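Local coordinates for SidF, inhibitor of growth family, member 3 (Legionella pneumophila subsp. pneumophila, PDB 4FYE), which acts as a phosphoinositide phosphatase, probably removing the 3-phosphate from phosphatidylinositol 3,4,5-trisphosphate, at residues 211-216 and 505-510; 284-289 and 511-516; 292-297 and 381-386; 375-380 and 434-439; 386-391 and 494-499. The protein carries 1 engineered substitution. All blocks are in the same frame, centred on the assembly; numbering follows the deposited sequence.

Contact 1: 211-216 and 505-510; sequences TKRQQR and ALFSYF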
# COMPACT_ATOMS: atom_id res chain seq x y z
N THR A 211 6.54 13.56 11.31
CA THR A 211 7.72 13.54 12.18
C THR A 211 7.99 14.92 12.78
O THR A 211 7.48 15.92 12.28
CB THR A 211 9.00 13.15 11.46
OG1 THR A 211 9.22 14.07 10.40
CG2 THR A 211 8.93 11.74 10.89
N LYS A 212 8.78 15.00 13.84
CA LYS A 212 8.99 16.30 14.41
C LYS A 212 9.68 17.21 13.40
O LYS A 212 9.34 18.37 13.29
CB LYS A 212 9.72 16.24 15.77
CG LYS A 212 8.90 15.49 16.79
CD LYS A 212 8.96 16.10 18.17
CE LYS A 212 8.40 15.15 19.22
NZ LYS A 212 9.07 15.36 20.57
N ARG A 213 10.67 16.67 12.70
CA ARG A 213 11.33 17.43 11.66
C ARG A 213 10.32 18.03 10.67
O ARG A 213 10.37 19.21 10.40
CB ARG A 213 12.31 16.55 10.92
CG ARG A 213 13.21 17.29 9.96
CD ARG A 213 13.71 16.32 8.93
NE ARG A 213 14.54 15.32 9.56
CZ ARG A 213 15.81 15.52 9.89
NH1 ARG A 213 16.39 16.69 9.63
NH2 ARG A 213 16.50 14.54 10.46
N GLN A 214 9.42 17.23 10.13
CA GLN A 214 8.36 17.77 9.27
C GLN A 214 7.55 18.85 10.01
O GLN A 214 7.24 19.90 9.47
CB GLN A 214 7.42 16.66 8.79
CG GLN A 214 7.97 15.75 7.70
CD GLN A 214 7.17 14.46 7.58
OE1 GLN A 214 6.58 14.00 8.56
NE2 GLN A 214 7.20 13.84 6.39
N GLN A 215 7.22 18.56 11.26
CA GLN A 215 6.37 19.42 12.03
C GLN A 215 6.94 20.84 12.07
O GLN A 215 6.21 21.80 11.82
CB GLN A 215 6.13 18.81 13.42
CG GLN A 215 4.79 19.15 14.10
CD GLN A 215 3.52 18.97 13.23
OE1 GLN A 215 2.76 18.02 13.41
NE2 GLN A 215 3.27 19.92 12.31
N ARG A 216 8.24 21.00 12.31
CA ARG A 216 8.80 22.35 12.38
C ARG A 216 9.18 23.00 11.02
O ARG A 216 9.29 24.22 10.93
CB ARG A 216 9.96 22.42 13.36
CG ARG A 216 11.22 21.76 12.83
CD ARG A 216 12.37 21.84 13.81
NE ARG A 216 13.24 20.68 13.67
CZ ARG A 216 14.18 20.54 12.72
NH1 ARG A 216 14.38 21.50 11.79
NH2 ARG A 216 14.91 19.42 12.72
N ALA A 505 23.76 16.16 5.35
CA ALA A 505 24.02 17.24 4.45
C ALA A 505 22.75 17.67 3.68
O ALA A 505 22.44 18.85 3.59
CB ALA A 505 25.11 16.78 3.51
N LEU A 506 22.00 16.70 3.17
CA LEU A 506 20.79 16.95 2.40
C LEU A 506 19.59 17.60 3.15
O LEU A 506 18.85 18.41 2.57
CB LEU A 506 20.35 15.62 1.83
CG LEU A 506 19.94 15.52 0.37
CD1 LEU A 506 19.49 14.09 0.06
CD2 LEU A 506 18.91 16.58 -0.00
N PHE A 507 19.38 17.19 4.41
CA PHE A 507 18.43 17.88 5.29
C PHE A 507 18.85 19.35 5.41
O PHE A 507 18.02 20.25 5.22
CB PHE A 507 18.37 17.26 6.70
CG PHE A 507 17.78 15.89 6.76
CD1 PHE A 507 16.52 15.62 6.23
CD2 PHE A 507 18.48 14.86 7.39
CE1 PHE A 507 15.97 14.34 6.30
CE2 PHE A 507 17.95 13.58 7.48
CZ PHE A 507 16.68 13.32 6.94
N SER A 508 20.13 19.61 5.71
CA SER A 508 20.60 21.01 5.75
C SER A 508 20.29 21.71 4.43
O SER A 508 19.78 22.85 4.43
CB SER A 508 22.09 21.13 6.08
OG SER A 508 22.35 20.68 7.39
N TYR A 509 20.54 21.04 3.30
CA TYR A 509 20.29 21.73 2.08
C TYR A 509 18.83 22.16 1.98
O TYR A 509 18.54 23.26 1.54
CB TYR A 509 20.72 20.93 0.86
CG TYR A 509 20.20 21.52 -0.43
CD1 TYR A 509 18.90 21.25 -0.87
CD2 TYR A 509 20.98 22.36 -1.21
CE1 TYR A 509 18.41 21.80 -2.03
CE2 TYR A 509 20.48 22.90 -2.39
CZ TYR A 509 19.19 22.61 -2.79
OH TYR A 509 18.68 23.13 -3.96
N PHE A 510 17.89 21.30 2.39
CA PHE A 510 16.47 21.71 2.30
C PHE A 510 16.11 22.86 3.25
O PHE A 510 15.30 23.70 2.88
CB PHE A 510 15.50 20.52 2.48
CG PHE A 510 14.04 20.91 2.35
CD1 PHE A 510 13.29 21.28 3.47
CD2 PHE A 510 13.41 20.92 1.12
CE1 PHE A 510 11.93 21.62 3.36
CE2 PHE A 510 12.05 21.24 1.00
CZ PHE A 510 11.31 21.61 2.13
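R213 lays its guanidinium flat on the ring of F507, and this pair carries the whole contact. The two planes are only 10° apart, and R213 CZ sits over the middle of the F507 ring, 3.5 Å from its centroid. The closest approach is at the root of the ring, where R213 NH1 lies 3.3 Å from F507 CG, while R213 NE lies over the CE1 side and R213 NH2 over the CE2 side, NH2 3.5 Å from F507 CE2. R213 reaches across with CG anti to the backbone N (chi1 -171°), then bends at chi3, which turns the planar end nearly parallel to the ring. E299 of helix 284-311 forms a salt bridge with R213 NE, so the charge has an ionic partner beside its aromatic one and the rotation of the group is probably restrained. The same helix supports the F507 ring through L295 and I296. Behind R213, the short helix 212-216 is capped at its start: Q214 N donates to T211 OG1 at 3.2 Å, and T211 N donates to Q214 OE1 at 2.8 Å. The arrangement is a stacked cation-pi interaction between a capping-box helix and helix 482-514, in a region of the latter predicted to be coiled coil.

Contact 2: 284-289 and 511-516; sequences DYKKLA and EEYQKG
Y513 leaves its backbone with CG anti to N (chi1 -179°), which carries the ring across to A289, while K286 folds back at chi2, chi3 and chi4 and bends its methylenes around the phenol oxygen. A289 CB lies over one ring face, 3.8 Å from the Y513 centroid and 17° off the normal, a CH-pi contact displaced toward CD1 and CE1. K286 CD comes to 3.4 Å from Y513 OH and K286 CB to 3.7 Å from the same oxygen. This is helix-to-helix packing of the first turns of helix 284-311 against the C-terminal part of helix 482-514, with the tyrosine spanning the gap and the nearest CA atoms, of A289 and Y513, 7.0 Å apart. Y285 adds its CB, 4.0 Å from Y513 CE2, but its ring leads away to helix 522-583, where it meets Q522, D526 and K529. The ammonium of K286 is held by the backbone oxygen of D278, and L239 of a neighbouring loop packs on both K286 and A289.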
# COMPACT_ATOMS: atom_id res chain seq x y z
N ASP A 284 18.18 22.38 -11.42
CA ASP A 284 18.85 21.35 -10.64
C ASP A 284 18.64 21.53 -9.13
O ASP A 284 18.61 20.55 -8.37
CB ASP A 284 20.33 21.31 -10.98
CG ASP A 284 20.68 20.19 -11.93
OD1 ASP A 284 19.77 19.59 -12.58
OD2 ASP A 284 21.89 19.90 -12.04
N TYR A 285 18.51 22.79 -8.70
CA TYR A 285 18.24 23.11 -7.30
C TYR A 285 16.91 22.50 -6.92
O TYR A 285 16.85 21.62 -6.06
CB TYR A 285 18.21 24.62 -7.05
CG TYR A 285 19.51 25.37 -7.23
CD1 TYR A 285 20.69 24.89 -6.67
CD2 TYR A 285 19.54 26.59 -7.92
CE1 TYR A 285 21.89 25.60 -6.83
CE2 TYR A 285 20.73 27.31 -8.08
CZ TYR A 285 21.90 26.81 -7.55
OH TYR A 285 23.08 27.51 -7.69
N LYS A 286 15.85 22.95 -7.58
CA LYS A 286 14.53 22.42 -7.34
C LYS A 286 14.50 20.89 -7.28
O LYS A 286 13.77 20.34 -6.47
CB LYS A 286 13.54 22.93 -8.37
CG LYS A 286 12.16 22.31 -8.25
CD LYS A 286 11.31 23.02 -7.21
CE LYS A 286 10.52 24.17 -7.83
NZ LYS A 286 9.46 23.64 -8.72
N LYS A 287 15.32 20.23 -8.10
CA LYS A 287 15.39 18.77 -8.10
C LYS A 287 16.03 18.26 -6.83
O LYS A 287 15.59 17.25 -6.25
CB LYS A 287 16.17 18.23 -9.30
CG LYS A 287 15.36 18.23 -10.56
CD LYS A 287 16.13 17.56 -11.68
CE LYS A 287 15.35 17.69 -12.98
NZ LYS A 287 16.29 17.68 -14.13
N LEU A 288 17.07 18.93 -6.37
CA LEU A 288 17.69 18.48 -5.13
C LEU A 288 16.75 18.71 -3.95
O LEU A 288 16.69 17.88 -3.05
CB LEU A 288 19.04 19.15 -4.91
CG LEU A 288 20.23 18.30 -4.49
CD1 LEU A 288 21.08 19.13 -3.54
CD2 LEU A 288 19.87 16.97 -3.86
N ALA A 289 15.97 19.78 -3.99
CA ALA A 289 14.94 20.00 -3.01
C ALA A 289 13.96 18.80 -2.93
O ALA A 289 13.62 18.28 -1.83
CB ALA A 289 14.21 21.28 -3.36
N GLU A 511 16.67 22.85 4.46
CA GLU A 511 16.49 23.92 5.49
C GLU A 511 16.68 25.33 4.93
O GLU A 511 15.89 26.21 5.25
CB GLU A 511 17.40 23.71 6.73
CG GLU A 511 16.85 22.70 7.76
CD GLU A 511 17.88 22.23 8.80
OE1 GLU A 511 18.68 23.07 9.29
OE2 GLU A 511 17.89 21.01 9.14
N GLU A 512 17.73 25.50 4.10
CA GLU A 512 18.02 26.77 3.41
C GLU A 512 17.12 26.98 2.20
O GLU A 512 16.56 28.07 2.03
CB GLU A 512 19.48 26.83 2.92
CG GLU A 512 20.48 27.50 3.86
CD GLU A 512 20.12 28.93 4.26
OE1 GLU A 512 20.18 29.86 3.39
OE2 GLU A 512 19.82 29.13 5.46
N TYR A 513 17.02 25.95 1.35
CA TYR A 513 16.23 26.06 0.15
C TYR A 513 14.81 26.44 0.51
O TYR A 513 14.16 27.20 -0.21
CB TYR A 513 16.26 24.78 -0.68
CG TYR A 513 15.45 24.90 -1.99
CD1 TYR A 513 14.07 24.70 -2.00
CD2 TYR A 513 16.07 25.22 -3.22
CE1 TYR A 513 13.33 24.82 -3.16
CE2 TYR A 513 15.33 25.32 -4.39
CZ TYR A 513 13.96 25.12 -4.34
OH TYR A 513 13.18 25.20 -5.47
N GLN A 514 14.35 25.92 1.62
CA GLN A 514 12.97 26.12 1.99
C GLN A 514 12.60 27.60 2.18
O GLN A 514 11.59 28.03 1.68
CB GLN A 514 12.60 25.28 3.21
CG GLN A 514 11.12 25.26 3.46
CD GLN A 514 10.79 25.70 4.88
OE1 GLN A 514 9.78 25.26 5.45
NE2 GLN A 514 11.64 26.56 5.46
N LYS A 515 13.43 28.37 2.87
CA LYS A 515 13.14 29.80 3.01
C LYS A 515 13.09 30.48 1.66
O LYS A 515 13.40 29.87 0.63
CB LYS A 515 14.09 30.52 3.98
CG LYS A 515 15.53 30.02 3.98
CD LYS A 515 16.31 30.57 5.18
CE LYS A 515 16.25 29.66 6.42
NZ LYS A 515 17.04 30.19 7.58
N GLY A 516 12.67 31.74 1.65
CA GLY A 516 12.52 32.47 0.39
C GLY A 516 13.85 32.87 -0.23
O GLY A 516 14.88 32.92 0.45

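Contact 3: 292-297 and 381-386; sequences AVTLIN and RQMMDA
Buried helix-helix packing joins T294 and L295 of helix 284-311 to M383 and A386 of helix 373-387. The axes of the two short segments are 9.3 Å apart at closest approach and cross at -50°. The backbones come near, with L295 CA only 5.4 Å from M383 CA. M383 fills the interface: its chain bends at chi2 and chi3, curling over the backbone between T294 and L295, and meets both side chains at about a right angle. M383 CG is 3.3 Å from T294 OG1, a polar-apolar touch, and M383 SD lies 3.8 Å from L295 CG. The CD2 branch of L295 meets M383 CB at 4.0 Å and A386 CB at 4.4 Å. The crossing angle is consistent with ridges-into-grooves packing of the i±4 class. In the mixed alpha-beta domain, helix 373-387 is layered between helix 284-311 and a mixed sheet, whose strand 402-416 receives M384 at Y410, A412 and M414. Away from helix 284-311, R381 NE bonds to D385 OD2 at 2.8 Å, one helical turn along. The carboxylate oxygen is met on its anti side and 29° out of plane. R443 also pairs with D385 OD2, and E543 takes R381 NH2, so this buried ion pair belongs to a wider charge network.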
# COMPACT_ATOMS: atom_id res chain seq x y z
N ALA A 292 15.30 15.84 -1.37
CA ALA A 292 15.38 15.98 0.08
C ALA A 292 14.07 15.64 0.75
O ALA A 292 14.06 15.03 1.85
CB ALA A 292 15.80 17.39 0.47
N VAL A 293 12.97 16.09 0.12
CA VAL A 293 11.66 15.84 0.67
C VAL A 293 11.43 14.35 0.67
O VAL A 293 10.80 13.81 1.57
CB VAL A 293 10.59 16.49 -0.18
CG1 VAL A 293 9.23 15.95 0.15
CG2 VAL A 293 10.65 17.99 0.02
N THR A 294 11.97 13.66 -0.32
CA THR A 294 11.66 12.28 -0.35
C THR A 294 12.37 11.58 0.78
O THR A 294 11.80 10.63 1.37
CB THR A 294 11.68 11.59 -1.76
OG1 THR A 294 12.61 10.50 -1.81
CG2 THR A 294 11.84 12.54 -2.96
N LEU A 295 13.57 12.08 1.13
CA LEU A 295 14.30 11.62 2.31
C LEU A 295 13.52 11.98 3.61
O LEU A 295 13.28 11.14 4.47
CB LEU A 295 15.64 12.29 2.36
CG LEU A 295 16.93 11.64 2.82
CD1 LEU A 295 17.56 12.59 3.82
CD2 LEU A 295 16.77 10.27 3.43
N ILE A 296 13.11 13.22 3.73
CA ILE A 296 12.25 13.64 4.79
C ILE A 296 11.01 12.68 4.97
O ILE A 296 10.80 12.09 6.06
CB ILE A 296 11.90 15.12 4.58
CG1 ILE A 296 13.12 15.97 5.01
CG2 ILE A 296 10.65 15.49 5.34
CD1 ILE A 296 13.08 17.42 4.55
N ASN A 297 10.24 12.49 3.90
CA ASN A 297 9.17 11.51 3.90
C ASN A 297 9.64 10.09 4.15
O ASN A 297 8.94 9.35 4.83
CB ASN A 297 8.47 11.57 2.60
CG ASN A 297 7.71 12.84 2.43
OD1 ASN A 297 7.53 13.64 3.39
ND2 ASN A 297 7.22 13.04 1.21
N ARG A 381 14.29 4.71 -4.23
CA ARG A 381 15.32 3.68 -4.09
C ARG A 381 16.64 4.22 -3.48
O ARG A 381 17.27 3.57 -2.67
CB ARG A 381 15.49 2.93 -5.41
CG ARG A 381 16.90 2.71 -5.89
CD ARG A 381 17.54 1.51 -5.25
NE ARG A 381 18.89 1.82 -4.80
CZ ARG A 381 19.63 2.90 -5.09
NH1 ARG A 381 19.18 3.85 -5.89
NH2 ARG A 381 20.84 3.02 -4.57
N GLN A 382 17.01 5.45 -3.79
CA GLN A 382 18.22 6.04 -3.24
C GLN A 382 18.05 6.42 -1.75
O GLN A 382 18.95 6.16 -0.91
CB GLN A 382 18.59 7.24 -4.12
CG GLN A 382 19.55 8.26 -3.54
CD GLN A 382 20.03 9.28 -4.57
OE1 GLN A 382 21.17 9.75 -4.48
NE2 GLN A 382 19.17 9.61 -5.57
N MET A 383 16.90 7.02 -1.41
CA MET A 383 16.63 7.39 -0.01
C MET A 383 16.41 6.14 0.92
O MET A 383 16.89 6.09 2.04
CB MET A 383 15.53 8.46 0.09
CG MET A 383 15.68 9.65 -0.85
SD MET A 383 17.22 10.65 -0.79
CE MET A 383 18.47 9.49 -1.24
N MET A 384 15.71 5.12 0.43
CA MET A 384 15.64 3.86 1.15
C MET A 384 17.02 3.32 1.45
O MET A 384 17.29 2.89 2.59
CB MET A 384 14.78 2.80 0.40
CG MET A 384 13.27 3.07 0.40
SD MET A 384 12.37 1.76 -0.47
CE MET A 384 12.87 0.46 0.63
N ASP A 385 17.90 3.32 0.45
CA ASP A 385 19.29 2.81 0.65
C ASP A 385 20.15 3.76 1.48
O ASP A 385 21.13 3.33 2.10
CB ASP A 385 20.00 2.48 -0.68
CG ASP A 385 19.84 1.01 -1.12
OD1 ASP A 385 19.64 0.09 -0.27
OD2 ASP A 385 19.93 0.78 -2.36
N ALA A 386 19.80 5.05 1.47
CA ALA A 386 20.47 6.08 2.31
C ALA A 386 20.34 5.72 3.76
O ALA A 386 21.33 5.79 4.52
CB ALA A 386 19.83 7.44 2.08

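Contact 4: 375-380 and 434-439; sequences EQFEYV and NSVTKN
F377 and T437 hold the closest CA atoms, 8.2 Å apart, where helix 373-387 faces the chain just before helix 438-458. Residues 434-436 turn helically before the regular hydrogen bonding of helix 438-458 sets in, although K438 N reaches S435 O at 3.3 Å. Both segments lie beside strand 402-416 of the mixed sheet in this mixed alpha-beta domain: F377 packs on M414 and S416, and T437 also touches S416. The phenylalanine bridges from helix to the approaching chain, its CG placed anti to the backbone N (chi1 160°). V436 and F377 run alongside each other head to tail, V436 CG1 3.8 Å from F377 CD2. The backbone oxygen of V436 lies obliquely to the ring, 3.7 Å from F377 CE2. E378 borders this patch, its OE2 4.3 Å from V436 CG1, while its charge is paired with K374 one turn earlier. T437 supplies the cover over a ring face: at chi1 56° its OG1 sits between N and the carbonyl carbon, which leaves the methyl for the aromatic. T437 CG2 stands 4.0 Å from the F377 centroid, 8° off the ring normal, a CH-pi contact almost straight above the centre.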
# COMPACT_ATOMS: atom_id res chain seq x y z
N GLU A 375 11.98 9.11 -11.77
CA GLU A 375 12.37 9.61 -10.43
C GLU A 375 11.67 8.86 -9.32
O GLU A 375 12.28 8.54 -8.29
CB GLU A 375 12.12 11.11 -10.30
CG GLU A 375 13.10 11.95 -11.12
CD GLU A 375 12.80 11.92 -12.65
OE1 GLU A 375 11.63 12.04 -13.11
OE2 GLU A 375 13.78 11.78 -13.41
N GLN A 376 10.41 8.51 -9.53
CA GLN A 376 9.64 7.78 -8.49
C GLN A 376 10.34 6.52 -8.17
O GLN A 376 10.25 6.01 -7.04
CB GLN A 376 8.23 7.44 -8.94
CG GLN A 376 7.37 8.64 -9.22
CD GLN A 376 5.99 8.24 -9.71
OE1 GLN A 376 5.43 8.79 -10.70
NE2 GLN A 376 5.43 7.28 -9.03
N PHE A 377 11.08 6.02 -9.15
CA PHE A 377 11.89 4.84 -8.91
C PHE A 377 13.17 5.31 -8.27
O PHE A 377 13.52 4.92 -7.17
CB PHE A 377 12.14 4.03 -10.19
CG PHE A 377 13.31 3.10 -10.09
CD1 PHE A 377 13.26 1.98 -9.28
CD2 PHE A 377 14.48 3.37 -10.77
CE1 PHE A 377 14.33 1.12 -9.18
CE2 PHE A 377 15.59 2.52 -10.66
CZ PHE A 377 15.51 1.38 -9.86
N GLU A 378 13.85 6.20 -8.98
CA GLU A 378 15.22 6.55 -8.62
C GLU A 378 15.39 7.24 -7.25
O GLU A 378 16.26 6.84 -6.49
CB GLU A 378 15.90 7.31 -9.73
CG GLU A 378 16.95 6.46 -10.39
CD GLU A 378 17.51 7.07 -11.66
OE1 GLU A 378 18.08 8.20 -11.61
OE2 GLU A 378 17.40 6.40 -12.71
N TYR A 379 14.53 8.21 -6.92
CA TYR A 379 14.68 8.94 -5.67
C TYR A 379 14.34 8.11 -4.44
O TYR A 379 14.91 8.31 -3.36
CB TYR A 379 13.78 10.16 -5.68
CG TYR A 379 14.21 11.25 -6.62
CD1 TYR A 379 15.13 11.00 -7.64
CD2 TYR A 379 13.71 12.54 -6.50
CE1 TYR A 379 15.56 12.00 -8.50
CE2 TYR A 379 14.08 13.51 -7.40
CZ TYR A 379 15.01 13.22 -8.37
OH TYR A 379 15.42 14.17 -9.19
N VAL A 380 13.40 7.20 -4.61
CA VAL A 380 12.87 6.49 -3.46
C VAL A 380 13.88 5.41 -3.18
O VAL A 380 14.34 5.26 -2.04
CB VAL A 380 11.44 5.95 -3.73
CG1 VAL A 380 11.09 4.87 -2.73
CG2 VAL A 380 10.39 7.06 -3.71
N ASN A 434 13.48 -0.68 -20.74
CA ASN A 434 13.34 -1.79 -19.81
C ASN A 434 14.50 -1.95 -18.82
O ASN A 434 14.31 -2.56 -17.77
CB ASN A 434 13.26 -3.14 -20.56
CG ASN A 434 12.11 -3.23 -21.59
OD1 ASN A 434 11.12 -2.50 -21.54
ND2 ASN A 434 12.26 -4.17 -22.54
N SER A 435 15.66 -1.39 -19.14
CA SER A 435 16.89 -1.62 -18.40
C SER A 435 17.15 -0.76 -17.15
O SER A 435 18.08 -1.07 -16.39
CB SER A 435 18.10 -1.46 -19.33
OG SER A 435 18.41 -0.09 -19.45
N VAL A 436 16.38 0.31 -16.98
CA VAL A 436 16.50 1.19 -15.83
C VAL A 436 16.51 0.45 -14.45
O VAL A 436 17.19 0.88 -13.56
CB VAL A 436 15.33 2.20 -15.78
CG1 VAL A 436 15.41 3.03 -14.48
CG2 VAL A 436 15.38 3.12 -16.99
N THR A 437 15.73 -0.62 -14.30
CA THR A 437 15.46 -1.27 -13.02
C THR A 437 16.18 -2.62 -12.98
O THR A 437 16.11 -3.33 -11.95
CB THR A 437 13.93 -1.60 -12.85
OG1 THR A 437 13.53 -2.41 -13.98
CG2 THR A 437 13.08 -0.34 -12.75
N LYS A 438 16.81 -3.00 -14.10
CA LYS A 438 17.53 -4.29 -14.22
C LYS A 438 18.40 -4.56 -12.99
O LYS A 438 18.24 -5.60 -12.33
CB LYS A 438 18.37 -4.36 -15.51
CG LYS A 438 18.73 -5.78 -15.99
CD LYS A 438 20.03 -5.85 -16.83
CE LYS A 438 21.28 -6.47 -16.13
NZ LYS A 438 21.21 -6.69 -14.63
N ASN A 439 19.33 -3.64 -12.69
CA ASN A 439 20.25 -3.80 -11.54
C ASN A 439 19.55 -3.99 -10.17
O ASN A 439 19.92 -4.91 -9.38
CB ASN A 439 21.24 -2.61 -11.47
CG ASN A 439 22.40 -2.74 -12.51
OD1 ASN A 439 22.61 -3.80 -13.12
ND2 ASN A 439 23.14 -1.66 -12.69

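Contact 5: 386-391 and 494-499; sequences AFDGSK and ALKEVK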
# COMPACT_ATOMS: atom_id res chain seq x y z
N ALA A 386 19.80 5.05 1.47
CA ALA A 386 20.47 6.08 2.31
C ALA A 386 20.34 5.72 3.76
O ALA A 386 21.33 5.79 4.52
CB ALA A 386 19.83 7.44 2.08
N PHE A 387 19.12 5.31 4.15
CA PHE A 387 18.89 4.91 5.54
C PHE A 387 19.29 3.48 5.83
O PHE A 387 19.54 3.14 7.00
CB PHE A 387 17.42 5.12 5.96
CG PHE A 387 17.10 6.53 6.45
CD1 PHE A 387 17.51 6.96 7.74
CD2 PHE A 387 16.36 7.41 5.66
CE1 PHE A 387 17.16 8.23 8.23
CE2 PHE A 387 16.03 8.70 6.15
CZ PHE A 387 16.41 9.10 7.44
N ASP A 388 19.41 2.66 4.78
CA ASP A 388 19.68 1.21 4.97
C ASP A 388 20.89 0.91 5.81
O ASP A 388 21.99 1.49 5.61
CB ASP A 388 19.63 0.37 3.66
CG ASP A 388 20.01 -1.13 3.91
OD1 ASP A 388 21.18 -1.40 4.30
OD2 ASP A 388 19.16 -2.02 3.78
N GLY A 389 20.67 0.03 6.78
CA GLY A 389 21.67 -0.40 7.76
C GLY A 389 22.22 0.70 8.67
O GLY A 389 23.38 0.60 9.19
N SER A 390 21.44 1.77 8.85
CA SER A 390 21.75 2.70 9.95
C SER A 390 20.49 3.02 10.80
O SER A 390 19.49 2.26 10.76
CB SER A 390 22.43 3.94 9.41
OG SER A 390 21.40 4.75 8.93
N LYS A 391 20.53 4.10 11.58
CA LYS A 391 19.49 4.42 12.58
C LYS A 391 18.71 5.65 12.12
O LYS A 391 19.27 6.44 11.38
CB LYS A 391 20.13 4.75 13.93
CG LYS A 391 20.54 3.55 14.75
CD LYS A 391 21.18 3.91 16.10
CE LYS A 391 22.69 4.02 15.98
NZ LYS A 391 23.39 3.79 17.28
N ALA A 494 31.42 -0.01 3.91
CA ALA A 494 32.16 1.22 3.54
C ALA A 494 31.29 2.48 3.25
O ALA A 494 31.71 3.64 3.50
CB ALA A 494 33.07 0.93 2.34
N LEU A 495 30.10 2.22 2.72
CA LEU A 495 29.11 3.25 2.39
C LEU A 495 28.45 3.95 3.56
O LEU A 495 28.04 5.11 3.46
CB LEU A 495 27.98 2.64 1.55
CG LEU A 495 28.21 2.68 0.05
CD1 LEU A 495 27.06 1.97 -0.63
CD2 LEU A 495 28.28 4.12 -0.46
N LYS A 496 28.34 3.22 4.67
CA LYS A 496 27.60 3.69 5.84
C LYS A 496 28.04 5.07 6.28
O LYS A 496 27.22 5.98 6.33
CB LYS A 496 27.67 2.68 6.99
CG LYS A 496 27.22 1.24 6.67
CD LYS A 496 25.89 1.06 5.90
CE LYS A 496 25.49 -0.42 5.79
NZ LYS A 496 24.31 -0.69 4.90
N GLU A 497 29.33 5.24 6.54
CA GLU A 497 29.93 6.55 6.84
C GLU A 497 29.46 7.65 5.84
O GLU A 497 28.73 8.59 6.18
CB GLU A 497 31.44 6.40 6.82
CG GLU A 497 32.18 7.15 7.92
CD GLU A 497 31.42 8.38 8.39
OE1 GLU A 497 31.30 9.34 7.61
OE2 GLU A 497 30.95 8.37 9.55
N VAL A 498 29.88 7.51 4.59
CA VAL A 498 29.40 8.39 3.51
C VAL A 498 27.84 8.57 3.47
O VAL A 498 27.33 9.71 3.39
CB VAL A 498 29.94 7.89 2.15
CG1 VAL A 498 29.84 9.00 1.12
CG2 VAL A 498 31.41 7.40 2.29
N LYS A 499 27.08 7.48 3.53
CA LYS A 499 25.60 7.65 3.58
C LYS A 499 25.10 8.59 4.71
O LYS A 499 24.28 9.50 4.44
CB LYS A 499 24.88 6.30 3.63
CG LYS A 499 24.80 5.65 2.27
CD LYS A 499 24.36 4.21 2.42
CE LYS A 499 24.09 3.58 1.07
NZ LYS A 499 23.55 2.24 1.36
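K496 of helix 482-514 reaches over the turn at D388 and G389. From CB the chain turns once, at chi2, then runs straight, and contact starts at CD, which is 3.9 Å from D388 O. CD and CE lie near D388 O and G389 O alike. At the tip, K496 NZ donates to D388 O at 3.3 Å and forms a salt bridge with D388 OD1, also at 3.3 Å, so one residue meets the ammonium with both backbone and side chain. The hydrogen bond is poorly directed: the nitrogen stands 54° out of the carbonyl plane. G389 CA is 3.9 Å from K496 NZ, and the positive phi of G389 suits the third position of the type II beta turn F387-S390. That turn carries the chain from helix 373-387 into strand 391-399 and is closed at F387 O, which S390 N (3.0 Å) and S390 OG (3.1 Å) reach from the same face. One helical turn past K496, K499 lays its methylenes along the end of the other helix, CB 3.7 Å from A386 O, and its ammonium bonds to the backbone oxygen of D385. D388 OD2 accepts from A412 N of the sheet. With two lysines near it, D388 probably stays ionised; the long salt bridge probably helps tie the turn to helix 482-514, while the A412 bond ties D388 to the sheet.

How the contacts relate
Three helices connect all five contacts: 284-311 in contacts 2 and 3, 373-387 in contacts 3, 4 and 5, and 482-514 in contacts 1, 2 and 5. Contact 3 is central, its centre about 12 Å from those of contacts 1 and 5 and 14 Å from that of contact 4, whereas contacts 1 and 4 lie about 25 Å apart. Along the chain, contacts 3, 4 and 5 all fall between the two segments of contact 1. L295 links the interfaces, touching F507 of contact 1 and F387 of contact 5. Segments far apart in sequence are thereby packed into one helical assembly, with helix 373-387 next to strand 402-416.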